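PDB 1N8P: cystathionine gamma-lyase from Saccharomyces cerevisiae, which belongs to the Cys/Met metabolism family of pyridoxal-5'-phosphate-dependent enzymes and binds pyridoxal-5'-phosphate. Local coordinates for residues Gly45-Glu48 against Ser52-Pro55; Pro184-Pro189 against Asp301-Gly306; Ala264-Glu269 against Glu375-Leu380; Phe310-Lys313 against Glu317-Ser320; Phe329-Ser334 against Ser340-Pro345. All blocks are in the same frame, centred on the assembly; numbering follows the deposited sequence.

Contact 1: residues Gly45-Glu48 against Ser52-Pro55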
loop_
_atom_site.group_PDB
_atom_site.type_symbol
_atom_site.label_atom_id
_atom_site.label_comp_id
_atom_site.label_asym_id
_atom_site.label_seq_id
_atom_site.Cartn_x
_atom_site.Cartn_y
_atom_site.Cartn_z
ATOM N N GLY A 45 -21.844 -13.398 -3.941
ATOM C CA GLY A 45 -21.100 -13.376 -2.694
ATOM C C GLY A 45 -21.662 -12.268 -1.811
ATOM O O GLY A 45 -21.907 -11.152 -2.285
ATOM N N THR A 46 -21.856 -12.587 -0.531
ATOM C CA THR A 46 -22.422 -11.679 0.469
ATOM C C THR A 46 -22.055 -10.184 0.390
ATOM O O THR A 46 -22.598 -9.372 1.155
ATOM C CB THR A 46 -22.096 -12.189 1.890
ATOM O OG1 THR A 46 -22.594 -13.524 2.043
ATOM C CG2 THR A 46 -22.741 -11.296 2.946
ATOM N N TYR A 47 -21.147 -9.812 -0.513
ATOM C CA TYR A 47 -20.768 -8.407 -0.650
ATOM C C TYR A 47 -21.345 -7.796 -1.925
ATOM O O TYR A 47 -21.246 -8.389 -3.007
ATOM C CB TYR A 47 -19.241 -8.249 -0.643
ATOM C CG TYR A 47 -18.583 -8.704 0.646
ATOM C CD1 TYR A 47 -17.925 -9.931 0.716
ATOM C CD2 TYR A 47 -18.657 -7.927 1.811
ATOM C CE1 TYR A 47 -17.356 -10.384 1.914
ATOM C CE2 TYR A 47 -18.090 -8.374 3.014
ATOM C CZ TYR A 47 -17.443 -9.606 3.052
ATOM O OH TYR A 47 -16.892 -10.070 4.224
ATOM N N GLU A 48 -21.946 -6.611 -1.787
ATOM C CA GLU A 48 -22.559 -5.894 -2.913
ATOM C C GLU A 48 -21.867 -4.564 -3.193
ATOM O O GLU A 48 -21.607 -4.223 -4.350
ATOM C CB GLU A 48 -24.042 -5.642 -2.632
ATOM C CG GLU A 48 -24.314 -5.053 -1.254
ATOM C CD GLU A 48 -25.775 -4.724 -1.065
ATOM O OE1 GLU A 48 -26.612 -5.609 -1.331
ATOM O OE2 GLU A 48 -26.092 -3.585 -0.657
ATOM N N SER A 52 -21.228 -0.167 1.880
ATOM C CA SER A 52 -22.187 -0.895 2.697
ATOM C C SER A 52 -21.472 -1.977 3.495
ATOM O O SER A 52 -21.973 -2.408 4.541
ATOM C CB SER A 52 -23.267 -1.540 1.833
ATOM O OG SER A 52 -24.191 -2.239 2.658
ATOM N N GLN A 53 -20.315 -2.411 2.991
ATOM C CA GLN A 53 -19.496 -3.432 3.658
ATOM C C GLN A 53 -18.461 -4.051 2.733
ATOM O O GLN A 53 -18.745 -4.291 1.559
ATOM C CB GLN A 53 -20.374 -4.562 4.221
ATOM C CG GLN A 53 -19.612 -5.794 4.742
ATOM C CD GLN A 53 -18.896 -5.545 6.045
ATOM O OE1 GLN A 53 -17.958 -4.756 6.109
ATOM N NE2 GLN A 53 -19.335 -6.216 7.095
ATOM N N ASN A 54 -17.268 -4.304 3.279
ATOM C CA ASN A 54 -16.163 -4.942 2.558
ATOM C C ASN A 54 -15.421 -5.816 3.568
ATOM O O ASN A 54 -15.343 -5.478 4.743
ATOM C CB ASN A 54 -15.202 -3.904 1.975
ATOM C CG ASN A 54 -14.177 -3.407 2.993
ATOM O OD1 ASN A 54 -14.364 -2.355 3.610
ATOM N ND2 ASN A 54 -13.090 -4.164 3.174
ATOM N N PRO A 55 -14.845 -6.931 3.124
ATOM C CA PRO A 55 -14.117 -7.857 4.004
ATOM C C PRO A 55 -13.142 -7.299 5.048
ATOM O O PRO A 55 -13.172 -7.682 6.236
ATOM C CB PRO A 55 -13.421 -8.796 3.018
ATOM C CG PRO A 55 -13.241 -7.936 1.810
ATOM C CD PRO A 55 -14.561 -7.224 1.714
#
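Tyr-47 sets CG beside its own backbone N (chi1 -62°), while Gln-53 swings CG opposite its backbone N (chi1 171°), and the two side chains meet. Gln-53 CG lies in the plane of the tyrosine ring, at its edge, 3.5 Å from Tyr-47 CE2. Pro-55 takes one face. Its CD sits over the middle of the ring, 4.0 Å from the Tyr-47 centroid and 12° off the normal, a CH-pi contact. The phenol OH lies 3.9 Å from Pro-55 CB and is hydrogen-bonded to Glu-58 OE1. The Gln-53 chain folds back at chi2, and its OE1 accepts from Asn-54 N at 2.9 Å, in the carbonyl plane on a lone pair. His-22 of the second subunit also meets the Tyr-47 ring, nearly parallel to it. The side chain of Ser-52 is about 10 Å from a bound pyridoxal-5'-phosphate. The arrangement is that of a loop folded against a helix start: Asn-54 is the N-cap residue of helix 55-67, and Pro-55 opens its first turn.

Contact 2: residues Pro184-Pro189 against Asp301-Gly306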
loop_
_atom_site.group_PDB
_atom_site.type_symbol
_atom_site.label_atom_id
_atom_site.label_comp_id
_atom_site.label_asym_id
_atom_site.label_seq_id
_atom_site.Cartn_x
_atom_site.Cartn_y
_atom_site.Cartn_z
ATOM N N PRO A 184 -8.582 -2.644 24.470
ATOM C CA PRO A 184 -9.253 -3.900 24.801
ATOM C C PRO A 184 -8.496 -4.763 25.826
ATOM O O PRO A 184 -9.079 -5.283 26.748
ATOM C CB PRO A 184 -9.373 -4.580 23.433
ATOM C CG PRO A 184 -9.699 -3.398 22.537
ATOM C CD PRO A 184 -8.716 -2.341 23.029
ATOM N N TYR A 185 -7.188 -4.874 25.692
ATOM C CA TYR A 185 -6.416 -5.705 26.594
ATOM C C TYR A 185 -6.585 -5.444 28.100
ATOM O O TYR A 185 -6.914 -6.337 28.858
ATOM C CB TYR A 185 -4.905 -5.633 26.229
ATOM C CG TYR A 185 -4.078 -6.628 27.020
ATOM C CD1 TYR A 185 -4.346 -7.997 26.924
ATOM C CD2 TYR A 185 -3.103 -6.210 27.919
ATOM C CE1 TYR A 185 -3.684 -8.927 27.699
ATOM C CE2 TYR A 185 -2.427 -7.137 28.709
ATOM C CZ TYR A 185 -2.735 -8.509 28.590
ATOM O OH TYR A 185 -2.115 -9.475 29.368
ATOM N N ILE A 186 -6.333 -4.213 28.527
ATOM C CA ILE A 186 -6.414 -3.838 29.920
ATOM C C ILE A 186 -7.822 -3.764 30.481
ATOM O O ILE A 186 -8.016 -4.011 31.655
ATOM C CB ILE A 186 -5.743 -2.451 30.166
ATOM C CG1 ILE A 186 -4.253 -2.531 29.823
ATOM C CG2 ILE A 186 -5.958 -2.002 31.655
ATOM C CD1 ILE A 186 -3.532 -1.242 30.040
ATOM N N SER A 187 -8.811 -3.437 29.663
ATOM C CA SER A 187 -10.154 -3.320 30.180
ATOM C C SER A 187 -11.267 -3.505 29.167
ATOM O O SER A 187 -11.096 -3.288 27.971
ATOM C CB SER A 187 -10.299 -1.967 30.846
ATOM O OG SER A 187 -11.596 -1.811 31.385
ATOM N N ASN A 188 -12.429 -3.893 29.674
ATOM C CA ASN A 188 -13.615 -4.127 28.848
ATOM C C ASN A 188 -14.838 -3.461 29.471
ATOM O O ASN A 188 -15.672 -4.143 30.092
ATOM C CB ASN A 188 -13.873 -5.629 28.707
ATOM C CG ASN A 188 -12.867 -6.308 27.825
ATOM O OD1 ASN A 188 -12.721 -7.522 27.870
ATOM N ND2 ASN A 188 -12.182 -5.535 27.000
ATOM N N PRO A 189 -14.964 -2.127 29.290
ATOM C CA PRO A 189 -16.061 -1.318 29.822
ATOM C C PRO A 189 -17.472 -1.894 29.698
ATOM O O PRO A 189 -18.313 -1.590 30.536
ATOM C CB PRO A 189 -15.883 0.020 29.096
ATOM C CG PRO A 189 -14.418 0.102 28.933
ATOM C CD PRO A 189 -14.048 -1.285 28.495
ATOM N N ASP A 301 -5.243 -7.351 35.614
ATOM C CA ASP A 301 -4.067 -7.498 36.454
ATOM C C ASP A 301 -3.643 -6.228 37.159
ATOM O O ASP A 301 -2.585 -6.170 37.785
ATOM C CB ASP A 301 -2.924 -8.040 35.620
ATOM C CG ASP A 301 -3.196 -9.432 35.133
ATOM O OD1 ASP A 301 -3.473 -10.292 35.982
ATOM O OD2 ASP A 301 -3.142 -9.673 33.913
ATOM N N ALA A 302 -4.506 -5.229 37.080
ATOM C CA ALA A 302 -4.277 -3.920 37.688
ATOM C C ALA A 302 -3.192 -3.127 36.938
ATOM O O ALA A 302 -2.454 -2.336 37.548
ATOM C CB ALA A 302 -3.912 -4.082 39.153
ATOM N N LEU A 303 -3.106 -3.349 35.620
ATOM C CA LEU A 303 -2.127 -2.668 34.784
ATOM C C LEU A 303 -2.536 -1.204 34.691
ATOM O O LEU A 303 -3.700 -0.902 34.443
ATOM C CB LEU A 303 -2.077 -3.317 33.398
ATOM C CG LEU A 303 -1.547 -4.762 33.334
ATOM C CD1 LEU A 303 -1.805 -5.394 31.965
ATOM C CD2 LEU A 303 -0.097 -4.752 33.636
ATOM N N GLY A 304 -1.584 -0.299 34.910
ATOM C CA GLY A 304 -1.890 1.122 34.882
ATOM C C GLY A 304 -1.974 1.736 33.510
ATOM O O GLY A 304 -2.538 2.807 33.322
ATOM N N GLY A 305 -1.407 1.058 32.531
ATOM C CA GLY A 305 -1.464 1.573 31.170
ATOM C C GLY A 305 -0.088 1.983 30.710
ATOM O O GLY A 305 0.900 1.532 31.280
ATOM N N GLY A 306 -0.027 2.837 29.694
ATOM C CA GLY A 306 1.244 3.305 29.179
ATOM C C GLY A 306 1.413 4.805 29.320
ATOM O O GLY A 306 2.450 5.340 28.971
#
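The Tyr-185 ring takes Leu-303 CD1 at an oblique angle, with CE2 of the ring 3.7 Å from that methyl. Phe-8 meets the same ring edge-to-face. Ile-186 makes the other half of the contact. Its CG1 stands beside the backbone N (chi1 -63°) and CD1 extends straight on, which carries the tip across to Gly-305. There Ile-186 CD1 lies 3.7 Å from Gly-305 CA. The same methyl is 4.2 Å from Leu-303 CB. The CG2 branch of Ile-186 lies 3.8 Å from Leu-303 O, which is hydrogen-bonded to His-299 ND1. No hydrogen bond crosses between the two segments. Other polar atoms of the segments bond outward: Tyr-185 O to Arg-300 NE, and Asp-301 OD2 in a salt bridge with Arg-258. The contact joins helix 183-186 to the loop entering strand 307-312 of the five-stranded sheet. The two parts, each with its own sheet, are those of a fold type I pyridoxal-5'-phosphate enzyme, and this small apolar contact lies between them.

Contact 3: residues Ala264-Glu269 against Glu375-Leu380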
loop_
_atom_site.group_PDB
_atom_site.type_symbol
_atom_site.label_atom_id
_atom_site.label_comp_id
_atom_site.label_asym_id
_atom_site.label_seq_id
_atom_site.Cartn_x
_atom_site.Cartn_y
_atom_site.Cartn_z
ATOM N N ALA A 264 5.811 1.528 32.163
ATOM C CA ALA A 264 5.236 2.760 32.733
ATOM C C ALA A 264 5.068 2.661 34.238
ATOM O O ALA A 264 5.211 3.643 34.948
ATOM C CB ALA A 264 3.892 3.086 32.077
ATOM N N ASN A 265 4.757 1.466 34.718
ATOM C CA ASN A 265 4.614 1.247 36.136
ATOM C C ASN A 265 5.987 1.390 36.766
ATOM O O ASN A 265 6.135 2.123 37.731
ATOM C CB ASN A 265 4.057 -0.147 36.410
ATOM C CG ASN A 265 4.044 -0.488 37.890
ATOM O OD1 ASN A 265 5.066 -0.874 38.460
ATOM N ND2 ASN A 265 2.886 -0.331 38.521
ATOM N N LYS A 266 6.987 0.697 36.219
ATOM C CA LYS A 266 8.345 0.767 36.744
ATOM C C LYS A 266 8.941 2.169 36.632
ATOM O O LYS A 266 9.910 2.499 37.326
ATOM C CB LYS A 266 9.261 -0.238 36.041
ATOM C CG LYS A 266 9.275 -1.623 36.652
ATOM C CD LYS A 266 10.292 -2.513 35.962
ATOM C CE LYS A 266 11.693 -1.904 36.025
ATOM N NZ LYS A 266 12.743 -2.797 35.441
ATOM N N ILE A 267 8.369 2.993 35.764
ATOM C CA ILE A 267 8.838 4.364 35.605
ATOM C C ILE A 267 8.098 5.291 36.583
ATOM O O ILE A 267 8.662 6.272 37.073
ATOM C CB ILE A 267 8.632 4.857 34.165
ATOM C CG1 ILE A 267 9.675 4.213 33.257
ATOM C CG2 ILE A 267 8.746 6.359 34.097
ATOM C CD1 ILE A 267 9.470 4.493 31.768
ATOM N N ALA A 268 6.831 4.976 36.859
ATOM C CA ALA A 268 6.016 5.748 37.793
ATOM C C ALA A 268 6.572 5.560 39.215
ATOM O O ALA A 268 6.725 6.515 39.973
ATOM C CB ALA A 268 4.592 5.276 37.731
ATOM N N GLU A 269 6.884 4.324 39.572
ATOM C CA GLU A 269 7.427 4.077 40.883
ATOM C C GLU A 269 8.693 4.909 41.022
ATOM O O GLU A 269 8.949 5.503 42.066
ATOM C CB GLU A 269 7.701 2.574 41.081
ATOM C CG GLU A 269 6.530 1.749 40.639
ATOM C CD GLU A 269 6.525 0.323 41.130
ATOM O OE1 GLU A 269 7.586 -0.335 41.177
ATOM O OE2 GLU A 269 5.413 -0.147 41.440
ATOM N N GLU A 375 10.346 0.150 23.867
ATOM C CA GLU A 375 11.809 0.046 23.864
ATOM C C GLU A 375 12.184 -0.627 25.194
ATOM O O GLU A 375 11.319 -0.882 26.010
ATOM C CB GLU A 375 12.461 1.439 23.788
ATOM C CG GLU A 375 11.976 2.382 22.649
ATOM C CD GLU A 375 10.724 3.137 23.020
ATOM O OE1 GLU A 375 10.435 4.175 22.397
ATOM O OE2 GLU A 375 10.011 2.693 23.935
ATOM N N ASP A 376 13.461 -0.907 25.422
ATOM C CA ASP A 376 13.874 -1.522 26.671
ATOM C C ASP A 376 13.422 -0.675 27.897
ATOM O O ASP A 376 13.388 0.551 27.836
ATOM C CB ASP A 376 15.388 -1.697 26.675
ATOM C CG ASP A 376 15.882 -2.422 27.912
ATOM O OD1 ASP A 376 15.767 -1.877 29.015
ATOM O OD2 ASP A 376 16.381 -3.551 27.794
ATOM N N THR A 377 13.058 -1.325 29.003
ATOM C CA THR A 377 12.606 -0.602 30.196
ATOM C C THR A 377 13.675 0.248 30.868
ATOM O O THR A 377 13.428 1.393 31.204
ATOM C CB THR A 377 12.043 -1.542 31.279
ATOM O OG1 THR A 377 10.831 -2.144 30.823
ATOM C CG2 THR A 377 11.741 -0.753 32.538
ATOM N N ASP A 378 14.847 -0.334 31.099
ATOM C CA ASP A 378 15.944 0.382 31.736
ATOM C C ASP A 378 16.446 1.540 30.877
ATOM O O ASP A 378 16.727 2.629 31.389
ATOM C CB ASP A 378 17.081 -0.575 32.070
ATOM C CG ASP A 378 16.732 -1.521 33.215
ATOM O OD1 ASP A 378 16.238 -1.053 34.273
ATOM O OD2 ASP A 378 16.959 -2.741 33.060
ATOM N N ASP A 379 16.549 1.319 29.570
ATOM C CA ASP A 379 16.990 2.377 28.671
ATOM C C ASP A 379 16.064 3.601 28.808
ATOM O O ASP A 379 16.494 4.753 28.696
ATOM C CB ASP A 379 16.933 1.884 27.233
ATOM C CG ASP A 379 17.867 0.755 26.963
ATOM O OD1 ASP A 379 18.398 0.163 27.906
ATOM O OD2 ASP A 379 18.056 0.449 25.786
ATOM N N LEU A 380 14.779 3.338 29.028
ATOM C CA LEU A 380 13.789 4.391 29.155
ATOM C C LEU A 380 13.811 4.971 30.557
ATOM O O LEU A 380 13.723 6.182 30.741
ATOM C CB LEU A 380 12.417 3.839 28.835
ATOM C CG LEU A 380 12.138 3.421 27.396
ATOM C CD1 LEU A 380 10.859 2.573 27.363
ATOM C CD2 LEU A 380 12.016 4.652 26.505
#
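Lys-266 and Ile-267 on helix 253-271 face the first turn of helix 377-392, with Lys-266 CA 7.9 Å from Thr-377 CA and Ile-267 CA 8.1 Å from Leu-380 CA. Lys-266 bends at chi3 (57°) and crosses Thr-377 at about a right angle. Its CE rests 3.7 Å from Thr-377 CG2. The threonine points this methyl at the lysine because CG2 lies opposite the backbone N, while OG1 is hydrogen-bonded to Ser-263 OG on the first helix. The lysine tip then runs on toward Asp-378. NZ of Lys-266 stops 4.1 Å from Asp-378 OD1, too long for a salt bridge. On the buried side, Ile-267 CD1 lies 4.2 Å from Leu-380 CB. The start of the second helix is capped by Asp-376. Its OD1 accepts from Asp-378 N at 2.8 Å and from Asp-379 N at 3.3 Å, both weak bonds. Asp-379 OD2 is hydrogen-bonded to Thr-10 OG1 and Lys-7 N of the third subunit. The chemistry is therefore split. The buried pair is apolar, whereas the exposed pair carries opposite charges that probably attract over a distance without a direct bond. The carboxylates of Asp-376, Asp-378 and Asp-379 gather at a helix N terminus, where negative charge would probably be favoured.

Contact 4: residues Phe310-Lys313 against Glu317-Ser320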
loop_
_atom_site.group_PDB
_atom_site.type_symbol
_atom_site.label_atom_id
_atom_site.label_comp_id
_atom_site.label_asym_id
_atom_site.label_seq_id
_atom_site.Cartn_x
_atom_site.Cartn_y
_atom_site.Cartn_z
ATOM N N PHE A 310 3.056 13.652 35.215
ATOM C CA PHE A 310 3.717 14.045 36.444
ATOM C C PHE A 310 4.137 15.478 36.330
ATOM O O PHE A 310 4.147 16.009 35.229
ATOM C CB PHE A 310 4.918 13.119 36.724
ATOM C CG PHE A 310 6.138 13.435 35.920
ATOM C CD1 PHE A 310 7.182 14.160 36.481
ATOM C CD2 PHE A 310 6.234 13.048 34.592
ATOM C CE1 PHE A 310 8.285 14.491 35.733
ATOM C CE2 PHE A 310 7.336 13.379 33.847
ATOM C CZ PHE A 310 8.359 14.099 34.414
ATOM N N ARG A 311 4.436 16.106 37.467
ATOM C CA ARG A 311 4.851 17.508 37.504
ATOM C C ARG A 311 6.209 17.541 38.163
ATOM O O ARG A 311 6.398 16.913 39.196
ATOM C CB ARG A 311 3.824 18.351 38.286
ATOM C CG ARG A 311 3.395 17.760 39.638
ATOM C CD ARG A 311 2.085 18.365 40.221
ATOM N NE ARG A 311 2.232 19.732 40.716
ATOM C CZ ARG A 311 2.255 20.790 39.926
ATOM N NH1 ARG A 311 2.127 20.617 38.627
ATOM N NH2 ARG A 311 2.447 21.998 40.423
ATOM N N ILE A 312 7.163 18.257 37.579
ATOM C CA ILE A 312 8.503 18.298 38.162
ATOM C C ILE A 312 8.751 19.374 39.229
ATOM O O ILE A 312 8.066 20.395 39.259
ATOM C CB ILE A 312 9.568 18.411 37.067
ATOM C CG1 ILE A 312 8.968 19.068 35.839
ATOM C CG2 ILE A 312 10.096 17.041 36.704
ATOM C CD1 ILE A 312 9.948 19.164 34.717
ATOM N N LYS A 313 9.741 19.124 40.096
ATOM C CA LYS A 313 10.089 20.024 41.202
ATOM C C LYS A 313 10.486 21.424 40.760
ATOM O O LYS A 313 11.361 22.044 41.377
ATOM C CB LYS A 313 11.215 19.410 42.065
ATOM N N GLU A 317 9.414 25.864 32.632
ATOM C CA GLU A 317 10.691 25.676 31.947
ATOM C C GLU A 317 11.125 24.224 32.148
ATOM O O GLU A 317 11.260 23.456 31.200
ATOM C CB GLU A 317 11.767 26.571 32.546
ATOM C CG GLU A 317 11.328 27.976 32.806
ATOM C CD GLU A 317 10.863 28.645 31.562
ATOM O OE1 GLU A 317 11.681 28.766 30.624
ATOM O OE2 GLU A 317 9.681 29.043 31.527
ATOM N N ALA A 318 11.349 23.859 33.402
ATOM C CA ALA A 318 11.757 22.514 33.718
ATOM C C ALA A 318 11.006 21.492 32.859
ATOM O O ALA A 318 11.580 20.494 32.441
ATOM C CB ALA A 318 11.516 22.247 35.196
ATOM N N ALA A 319 9.726 21.744 32.600
ATOM C CA ALA A 319 8.902 20.836 31.807
ATOM C C ALA A 319 9.224 20.962 30.333
ATOM O O ALA A 319 9.555 19.980 29.673
ATOM C CB ALA A 319 7.426 21.111 32.036
ATOM N N SER A 320 9.114 22.168 29.801
ATOM C CA SER A 320 9.433 22.362 28.401
ATOM C C SER A 320 10.840 21.791 28.188
ATOM O O SER A 320 11.134 21.191 27.162
ATOM C CB SER A 320 9.404 23.847 28.067
ATOM O OG SER A 320 9.130 24.047 26.694
#
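Ile-312 meets Ala-318 and Ala-319 with one branch of its side chain. The CA atoms of Ile-312 and Ala-319 are 6.9 Å apart. From CA, the bond to CB heads toward helix 316-325. At CB the side chain forks into CG1 and CG2, and the CG1 branch crosses to the helix. CG1 of Ile-312 lies 4.1 Å from Ala-318 CB. Beyond it the chain is extended (chi2 -178°), which carries CD1 toward the helix. This tip methyl does most of the touching. Ile-312 CD1 is 3.5 Å from Ala-318 CB and 4.2 Å from Ala-319 CB. It also lies against the peptide link between the two alanines, next to Ala-318 O and Ala-319 N. No hydrogen bond is made between the two segments. The side-chain contacts are apolar and the contact is largely buried. Leu-388 of helix 377-392 also touches Ile-312, and Ala-391 of that helix touches Ala-318. Two residues earlier, Phe-310 meets Phe-322 of helix 316-325 edge-to-face. Strand 307-312 lies between strands 278-282 and 367-371 in the five-stranded sheet. Helix 316-325 follows it after a short turn and packs back on the sheet, where Ala-319 also touches Val-368.

Contact 5: residues Phe329-Ser334 against Ser340-Pro345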
loop_
_atom_site.group_PDB
_atom_site.type_symbol
_atom_site.label_atom_id
_atom_site.label_comp_id
_atom_site.label_asym_id
_atom_site.label_seq_id
_atom_site.Cartn_x
_atom_site.Cartn_y
_atom_site.Cartn_z
ATOM N N PHE A 329 12.416 9.341 24.444
ATOM C CA PHE A 329 11.015 9.755 24.301
ATOM C C PHE A 329 11.003 10.830 23.247
ATOM O O PHE A 329 11.955 11.570 23.115
ATOM C CB PHE A 329 10.443 10.293 25.618
ATOM C CG PHE A 329 10.205 9.229 26.636
ATOM C CD1 PHE A 329 11.261 8.596 27.243
ATOM C CD2 PHE A 329 8.919 8.824 26.945
ATOM C CE1 PHE A 329 11.047 7.571 28.150
ATOM C CE2 PHE A 329 8.697 7.799 27.847
ATOM C CZ PHE A 329 9.771 7.173 28.448
ATOM N N THR A 330 9.929 10.937 22.495
ATOM C CA THR A 330 9.905 11.933 21.444
ATOM C C THR A 330 8.818 12.961 21.617
ATOM O O THR A 330 7.642 12.633 21.720
ATOM C CB THR A 330 9.808 11.235 20.072
ATOM O OG1 THR A 330 11.046 10.555 19.826
ATOM C CG2 THR A 330 9.538 12.204 18.970
ATOM N N LEU A 331 9.235 14.222 21.652
ATOM C CA LEU A 331 8.311 15.328 21.824
ATOM C C LEU A 331 7.407 15.439 20.609
ATOM O O LEU A 331 7.867 15.691 19.498
ATOM C CB LEU A 331 9.093 16.622 22.026
ATOM C CG LEU A 331 8.300 17.868 22.382
ATOM C CD1 LEU A 331 7.643 17.693 23.732
ATOM C CD2 LEU A 331 9.243 19.046 22.400
ATOM N N ALA A 332 6.112 15.236 20.833
ATOM C CA ALA A 332 5.110 15.294 19.770
ATOM C C ALA A 332 3.720 15.237 20.389
ATOM O O ALA A 332 3.571 15.352 21.599
ATOM C CB ALA A 332 5.296 14.130 18.832
ATOM N N GLU A 333 2.703 15.093 19.550
ATOM C CA GLU A 333 1.334 14.967 20.021
ATOM C C GLU A 333 1.043 13.492 19.880
ATOM O O GLU A 333 1.922 12.720 19.548
ATOM C CB GLU A 333 0.354 15.773 19.166
ATOM C CG GLU A 333 0.381 17.278 19.414
ATOM C CD GLU A 333 -0.325 17.686 20.692
ATOM O OE1 GLU A 333 0.012 17.140 21.772
ATOM O OE2 GLU A 333 -1.219 18.562 20.614
ATOM N N SER A 334 -0.193 13.103 20.130
ATOM C CA SER A 334 -0.604 11.709 20.066
ATOM C C SER A 334 -0.005 10.861 21.171
ATOM O O SER A 334 0.616 11.386 22.105
ATOM C CB SER A 334 -0.268 11.078 18.732
ATOM O OG SER A 334 -0.952 9.846 18.603
ATOM N N SER A 340 8.067 5.555 22.291
ATOM C CA SER A 340 7.829 6.520 23.364
ATOM C C SER A 340 7.599 7.966 22.917
ATOM O O SER A 340 8.213 8.449 21.971
ATOM C CB SER A 340 8.999 6.488 24.339
ATOM O OG SER A 340 9.125 5.201 24.903
ATOM N N LEU A 341 6.696 8.649 23.613
ATOM C CA LEU A 341 6.393 10.043 23.312
ATOM C C LEU A 341 6.136 10.842 24.582
ATOM O O LEU A 341 5.809 10.294 25.616
ATOM C CB LEU A 341 5.178 10.141 22.394
ATOM C CG LEU A 341 5.328 9.445 21.035
ATOM C CD1 LEU A 341 4.148 9.837 20.164
ATOM C CD2 LEU A 341 6.629 9.841 20.351
ATOM N N LEU A 342 6.319 12.146 24.526
ATOM C CA LEU A 342 6.041 12.931 25.707
ATOM C C LEU A 342 5.503 14.287 25.271
ATOM O O LEU A 342 5.875 14.825 24.238
ATOM C CB LEU A 342 7.281 13.021 26.594
ATOM C CG LEU A 342 8.239 14.190 26.533
ATOM C CD1 LEU A 342 9.287 13.968 27.585
ATOM C CD2 LEU A 342 8.863 14.307 25.167
ATOM N N GLU A 343 4.574 14.815 26.049
ATOM C CA GLU A 343 3.938 16.078 25.702
ATOM C C GLU A 343 3.596 16.885 26.956
ATOM O O GLU A 343 3.617 16.356 28.069
ATOM C CB GLU A 343 2.685 15.757 24.870
ATOM C CG GLU A 343 1.715 16.863 24.673
ATOM C CD GLU A 343 0.412 16.608 25.397
ATOM O OE1 GLU A 343 0.424 15.978 26.475
ATOM O OE2 GLU A 343 -0.630 17.059 24.896
ATOM N N VAL A 344 3.322 18.171 26.774
ATOM C CA VAL A 344 2.955 19.061 27.876
ATOM C C VAL A 344 1.549 19.546 27.577
ATOM O O VAL A 344 1.372 20.606 26.999
ATOM C CB VAL A 344 3.879 20.287 27.944
ATOM C CG1 VAL A 344 3.413 21.221 29.043
ATOM C CG2 VAL A 344 5.319 19.845 28.176
ATOM N N PRO A 345 0.531 18.781 27.980
ATOM C CA PRO A 345 -0.856 19.158 27.725
ATOM C C PRO A 345 -1.161 20.640 27.676
ATOM O O PRO A 345 -1.863 21.103 26.784
ATOM C CB PRO A 345 -1.623 18.432 28.831
ATOM C CG PRO A 345 -0.567 18.080 29.845
ATOM C CD PRO A 345 0.585 17.719 28.991
#
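Thr-330 and Leu-341 pair in a short parallel beta ladder, at one end of the five-stranded mixed sheet within this chain. Strand 330-331 is one of the two outermost strands of this sheet within the chain, and strand 341-343 lies between it and strand 367-371. Leu-331 also makes backbone hydrogen bonds to the fourth subunit. Thr-330 N donates to Ser-340 O at 3.1 Å, and Leu-342 N donates to Thr-330 O at 3.1 Å. A weak bond from Ala-332 N to Leu-342 O (3.4 Å) extends the ladder. Thr-330 and Leu-341 share one face of the sheet, where Thr-330 CB lies 3.5 Å from Leu-341 CD2. Leu-331 and Leu-342 share the other. Leu-331 places CG opposite its backbone N (chi1 -173°), and its CD1 lies 3.9 Å from Leu-342 CD2. Ser-340 CB lies over one face of the Phe-329 ring, offset toward the rim, 3.8 Å from its centroid and 22° off the normal, a CH-pi contact. Leu-341 O sits in the ring plane at the edge. Ser-340 OG is hydrogen-bonded to Gly-373 N. The side chain of Ser-334 is about 5 Å from a bound pyridoxal-5'-phosphate. Glu-343 OE1 forms a salt bridge with Arg-369, and OE2 is hydrogen-bonded to Thr-349 OG1. Two acceptors with like charge, Glu-333 OE1 and Glu-343 OE2, lie 3.2 Å apart.

How the contacts relate
From the N terminus, contact 1 closes a three-residue loop before helix 55-67. It stands apart, its nearest atoms about 17 Å from those of contact 2. Contact 2 closes a long loop across 111 residues, linking the region of the seven-stranded sheet to the approach of the five-stranded one. Contact 3 joins helix 253-271 to the start of helix 377-392. It opens within that loop and closes beyond it, so the two cross; Gly-305 and Gly-306 pack on Ala-264. Contacts 4 and 5 follow in series within the span of contact 3, each a short closure at the five-stranded sheet. Contact 5 joins contact 3 directly: Glu-375 OE1 probably bonds Ser-340 N, and Leu-380 packs on Phe-329.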